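Local coordinates for protein dihydroxyacetone kinase (Citrobacter freundii, PDB 1UN8) that phosphorylates dihydroxyacetone at the expense of ATP, using a divalent metal ion, and carries a tightly bound phospholipid in its C-terminal helical barrel, at residues M269-I272 with T273-A277; T391-A394 with A395-I399. All blocks are in the same frame, centred on the assembly; numbering follows the deposited sequence.

Following the chain from its N terminus, interaction 1 comes first, on helix 266-277, which connects strand 254-260 to strand 285-292 in the DhaK part of the protein. Interaction 2 follows on helix 388-404, one of the helices of the DhaL barrel that binds ATP and the phospholipid. Each contact runs between successive turns of a single helix, so neither closes a long loop, and the two lie in series without nesting or crossing. Their centres are about 45 Å apart and they do not touch. Interaction 1 faces the second subunit on one side and a beta-sheet on the other, whereas interaction 2 faces lipid and neighbouring barrel helices.

Interaction 1: M269-I272 with T273-A277; sequences MAII and TRELA
Thr273 grips Met269 O twice, through its backbone N and through OG1, which donates to that oxygen over 2.9 Å. The two donors come from opposite faces of the carbonyl plane, with OG1 tilted 28° out of it. The hydroxyl gets there because it stands beside its own backbone N (chi1 -63°). This is the tightly packed side of helix 266-277: Thr273 and Leu276 rest on Ile258 of strand 254-260, while Met269 and Thr273 also meet Pro291 of strand 285-292, as expected for the helix of a beta-alpha-beta crossover.

Across the helix, Ile271 and Glu275 run side by side. With CG beside its own backbone N (chi1 -55°), Glu275 brings CG to 3.1 Å from Ile271 O; the bend at chi2 turns the carboxylate, leaving OE2 4.1 Å from Ile271 CG2; OE2 is hydrogen-bonded to Ser233 OG.

Looser and partly exposed, Arg274 extends its chain away from the preceding turn. Its NH1 makes a 3.5 Å salt bridge with Glu275 OE1, and NE pairs with Asp15 of the second subunit. Glu275 thus links Ser233 to an arginine at the dimer interface, and the surrounding opposite charges would be expected to favour the ionised forms of both side chains.

Interaction 2: T391-A394 with A395-I399; sequences TFAA and AAREI. With MYY ((2R)-3-(phosphonooxy)-2-(tetradecanoyloxy)propyl palmitate), chain C.
With CG beside its own backbone N (chi1 -69°) and the chain extended from CG to NE, Arg397 runs back along the helix and lays its guanidinium over Ala393. The methyl CB of Ala393 sits over the centre of one face of that group, 3.6 Å from Arg397 CZ. It is a packing contact one turn apart, in which the flat group lies on a methyl while its N-H groups are used elsewhere: NE bonds to Ser370 OG, and NH2 forms a salt bridge with Glu373. These partners probably fix the rotation of the guanidinium. The backbone follows the same step, Arg397 N donating to Ala393 O over 2.9 Å in a nearly straight bond (174° at the hydrogen).

The other side of the helix is apolar and touches the phospholipid. Ala395 CB comes to 3.4 Å from C37 of the lipid, next to the chain end C38, and the backbone N of Ala396 lies 3.9 Å from the same C37. C38 approaches the Phe392 ring obliquely, and Ile399 CG2 is 4.0 Å from C33 farther along that chain. The short side chains here are consistent with an acyl chain lying close to the helix backbone in the lipid-filled pocket of the barrel. Phe392 also lies near Thr388 and Ser432 of the ATP site.

Helix 388-404 is wedged between neighbours of the barrel. Ala396 and Ile399 meet Leu369 and Val362 of helix 356-371, whereas Ala394 and Ala395 pack on Val427 and Leu424 of helix 413-427, to which Glu398 adds a salt bridge through Arg423; Thr391 and Phe392 touch Ser432 on helix 430-448.

Interaction 1: M269-I272 with T273-A277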
# COMPACT_ATOMS: atom_id res chain seq x y z
N MET A 269 1.30 5.25 -7.89
CA MET A 269 2.66 4.71 -7.90
C MET A 269 3.09 4.34 -9.31
O MET A 269 4.27 4.47 -9.65
CB MET A 269 2.74 3.49 -6.99
CG MET A 269 2.67 3.84 -5.51
SD MET A 269 4.16 4.64 -4.88
CE MET A 269 3.82 6.28 -5.27
N ALA A 270 2.14 3.89 -10.13
CA ALA A 270 2.43 3.52 -11.51
C ALA A 270 2.75 4.78 -12.31
O ALA A 270 3.72 4.81 -13.07
CB ALA A 270 1.24 2.80 -12.13
N ILE A 271 1.94 5.81 -12.12
CA ILE A 271 2.18 7.07 -12.80
C ILE A 271 3.56 7.58 -12.42
O ILE A 271 4.32 8.04 -13.27
CB ILE A 271 1.13 8.12 -12.41
CG1 ILE A 271 -0.26 7.63 -12.81
CG2 ILE A 271 1.43 9.45 -13.09
CD1 ILE A 271 -1.40 8.51 -12.30
N ILE A 272 3.89 7.50 -11.13
CA ILE A 272 5.19 7.96 -10.66
C ILE A 272 6.29 7.17 -11.38
O ILE A 272 7.31 7.73 -11.82
CB ILE A 272 5.34 7.76 -9.12
CG1 ILE A 272 4.32 8.63 -8.37
CG2 ILE A 272 6.75 8.11 -8.70
CD1 ILE A 272 3.99 9.93 -9.07
N THR A 273 6.08 5.87 -11.50
CA THR A 273 7.05 5.02 -12.16
C THR A 273 7.23 5.47 -13.60
O THR A 273 8.34 5.47 -14.13
CB THR A 273 6.60 3.55 -12.12
OG1 THR A 273 6.54 3.11 -10.76
CG2 THR A 273 7.57 2.68 -12.89
N ARG A 274 6.14 5.87 -14.24
CA ARG A 274 6.24 6.32 -15.62
C ARG A 274 7.04 7.62 -15.73
O ARG A 274 7.83 7.79 -16.65
CB ARG A 274 4.84 6.56 -16.21
CG ARG A 274 4.88 7.15 -17.61
CD ARG A 274 3.50 7.59 -18.04
NE ARG A 274 3.52 8.31 -19.31
CZ ARG A 274 4.18 9.44 -19.53
NH1 ARG A 274 4.90 10.00 -18.55
NH2 ARG A 274 4.12 10.03 -20.71
N GLU A 275 6.82 8.53 -14.78
CA GLU A 275 7.52 9.80 -14.77
C GLU A 275 9.02 9.57 -14.65
O GLU A 275 9.81 10.16 -15.39
CB GLU A 275 7.03 10.67 -13.59
CG GLU A 275 5.52 10.89 -13.56
CD GLU A 275 5.01 11.75 -14.70
OE1 GLU A 275 5.70 11.85 -15.74
OE2 GLU A 275 3.91 12.31 -14.58
N LEU A 276 9.40 8.70 -13.71
CA LEU A 276 10.80 8.38 -13.50
C LEU A 276 11.42 7.85 -14.78
O LEU A 276 12.54 8.21 -15.13
CB LEU A 276 10.97 7.33 -12.40
CG LEU A 276 12.42 6.88 -12.22
CD1 LEU A 276 13.21 7.94 -11.46
CD2 LEU A 276 12.47 5.58 -11.47
N ALA A 277 10.70 6.98 -15.46
CA ALA A 277 11.19 6.38 -16.70
C ALA A 277 11.37 7.40 -17.81
O ALA A 277 12.10 7.18 -18.77
CB ALA A 277 10.23 5.28 -17.16

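Interaction 2: T391-A394 with A395-I399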
# COMPACT_ATOMS: atom_id res chain seq x y z
N THR A 391 -34.76 10.69 -24.93
CA THR A 391 -33.84 9.62 -25.28
C THR A 391 -34.51 8.68 -26.28
O THR A 391 -33.93 8.34 -27.31
CB THR A 391 -33.42 8.83 -24.03
OG1 THR A 391 -32.88 9.72 -23.05
CG2 THR A 391 -32.38 7.78 -24.39
N PHE A 392 -35.73 8.27 -25.97
CA PHE A 392 -36.48 7.37 -26.84
C PHE A 392 -36.84 8.06 -28.14
O PHE A 392 -36.82 7.44 -29.21
CB PHE A 392 -37.77 6.90 -26.14
CG PHE A 392 -37.56 5.79 -25.15
CD1 PHE A 392 -36.33 5.59 -24.55
CD2 PHE A 392 -38.61 4.96 -24.80
CE1 PHE A 392 -36.15 4.59 -23.60
CE2 PHE A 392 -38.44 3.95 -23.86
CZ PHE A 392 -37.21 3.76 -23.25
N ALA A 393 -37.16 9.35 -28.07
CA ALA A 393 -37.51 10.12 -29.26
C ALA A 393 -36.28 10.20 -30.17
O ALA A 393 -36.38 10.12 -31.40
CB ALA A 393 -37.98 11.53 -28.88
N ALA A 394 -35.12 10.37 -29.55
CA ALA A 394 -33.86 10.46 -30.28
C ALA A 394 -33.67 9.22 -31.15
O ALA A 394 -33.30 9.32 -32.32
CB ALA A 394 -32.69 10.61 -29.31
N ALA A 395 -33.93 8.05 -30.58
CA ALA A 395 -33.77 6.81 -31.31
C ALA A 395 -34.85 6.64 -32.36
O ALA A 395 -34.58 6.21 -33.49
CB ALA A 395 -33.82 5.65 -30.35
N ALA A 396 -36.09 6.98 -32.01
CA ALA A 396 -37.18 6.85 -32.95
C ALA A 396 -36.88 7.67 -34.20
O ALA A 396 -36.89 7.13 -35.31
CB ALA A 396 -38.47 7.33 -32.31
N ARG A 397 -36.61 8.96 -34.03
CA ARG A 397 -36.32 9.84 -35.15
C ARG A 397 -35.13 9.39 -36.00
O ARG A 397 -35.12 9.59 -37.21
CB ARG A 397 -36.11 11.27 -34.64
CG ARG A 397 -37.40 11.88 -34.13
CD ARG A 397 -37.18 13.01 -33.12
NE ARG A 397 -38.44 13.35 -32.47
CZ ARG A 397 -38.54 14.09 -31.37
NH1 ARG A 397 -37.44 14.57 -30.79
NH2 ARG A 397 -39.74 14.33 -30.84
N GLU A 398 -34.14 8.78 -35.36
CA GLU A 398 -32.97 8.31 -36.08
C GLU A 398 -33.39 7.21 -37.04
O GLU A 398 -32.95 7.17 -38.19
CB GLU A 398 -31.91 7.78 -35.11
CG GLU A 398 -30.63 7.23 -35.76
CD GLU A 398 -30.00 8.19 -36.77
OE1 GLU A 398 -30.06 9.43 -36.56
OE2 GLU A 398 -29.43 7.70 -37.78
N ILE A 399 -34.24 6.31 -36.57
CA ILE A 399 -34.70 5.22 -37.43
C ILE A 399 -35.75 5.73 -38.42
O ILE A 399 -35.89 5.19 -39.51
CB ILE A 399 -35.29 4.06 -36.60
CG1 ILE A 399 -34.27 3.60 -35.56
CG2 ILE A 399 -35.65 2.90 -37.52
CD1 ILE A 399 -33.01 3.06 -36.15
C38 MYY C . -36.25 3.38 -28.71
C37 MYY C . -36.47 3.52 -30.22
C36 MYY C . -36.72 2.16 -30.88
C35 MYY C . -36.97 2.31 -32.38
C34 MYY C . -37.35 0.96 -33.01
C33 MYY C . -37.62 1.05 -34.51
C32 MYY C . -37.97 -0.32 -35.11
C31 MYY C . -39.32 -0.84 -34.61
C30 MYY C . -39.52 -2.34 -34.82
C29 MYY C . -39.81 -2.78 -36.26
C28 MYY C . -40.38 -4.20 -36.27
C27 MYY C . -40.75 -4.72 -37.66
C26 MYY C . -41.61 -5.99 -37.60
C25 MYY C . -41.95 -6.49 -39.01
C24 MYY C . -43.35 -7.11 -39.11
C23 MYY C . -43.41 -8.65 -39.01
O10 MYY C . -42.54 -9.28 -38.41
O8 MYY C . -44.44 -9.29 -39.61
C6 MYY C . -44.44 -10.71 -39.38
C5 MYY C . -45.33 -11.05 -38.20
C4 MYY C . -46.46 -12.02 -38.61
O6 MYY C . -47.11 -11.65 -39.84
P MYY C . -48.21 -10.47 -39.95
O4 MYY C . -47.58 -9.16 -39.25
O3 MYY C . -48.30 -10.15 -41.53
O5 MYY C . -49.54 -10.84 -39.39
O7 MYY C . -45.79 -9.84 -37.56
C7 MYY C . -46.13 -10.05 -36.25
O9 MYY C . -46.08 -11.17 -35.75
C8 MYY C . -46.62 -8.85 -35.44
C9 MYY C . -45.70 -8.61 -34.23
C10 MYY C . -45.17 -7.17 -34.20
C11 MYY C . -44.27 -6.92 -32.99
C12 MYY C . -43.69 -5.50 -33.04
C13 MYY C . -42.72 -5.24 -31.89
C14 MYY C . -41.96 -3.94 -32.17
C15 MYY C . -40.84 -3.66 -31.18
C16 MYY C . -41.33 -2.95 -29.91
C17 MYY C . -40.14 -2.30 -29.20
C18 MYY C . -40.61 -1.20 -28.25
C19 MYY C . -39.44 -0.35 -27.76
C20 MYY C . -39.93 0.87 -26.97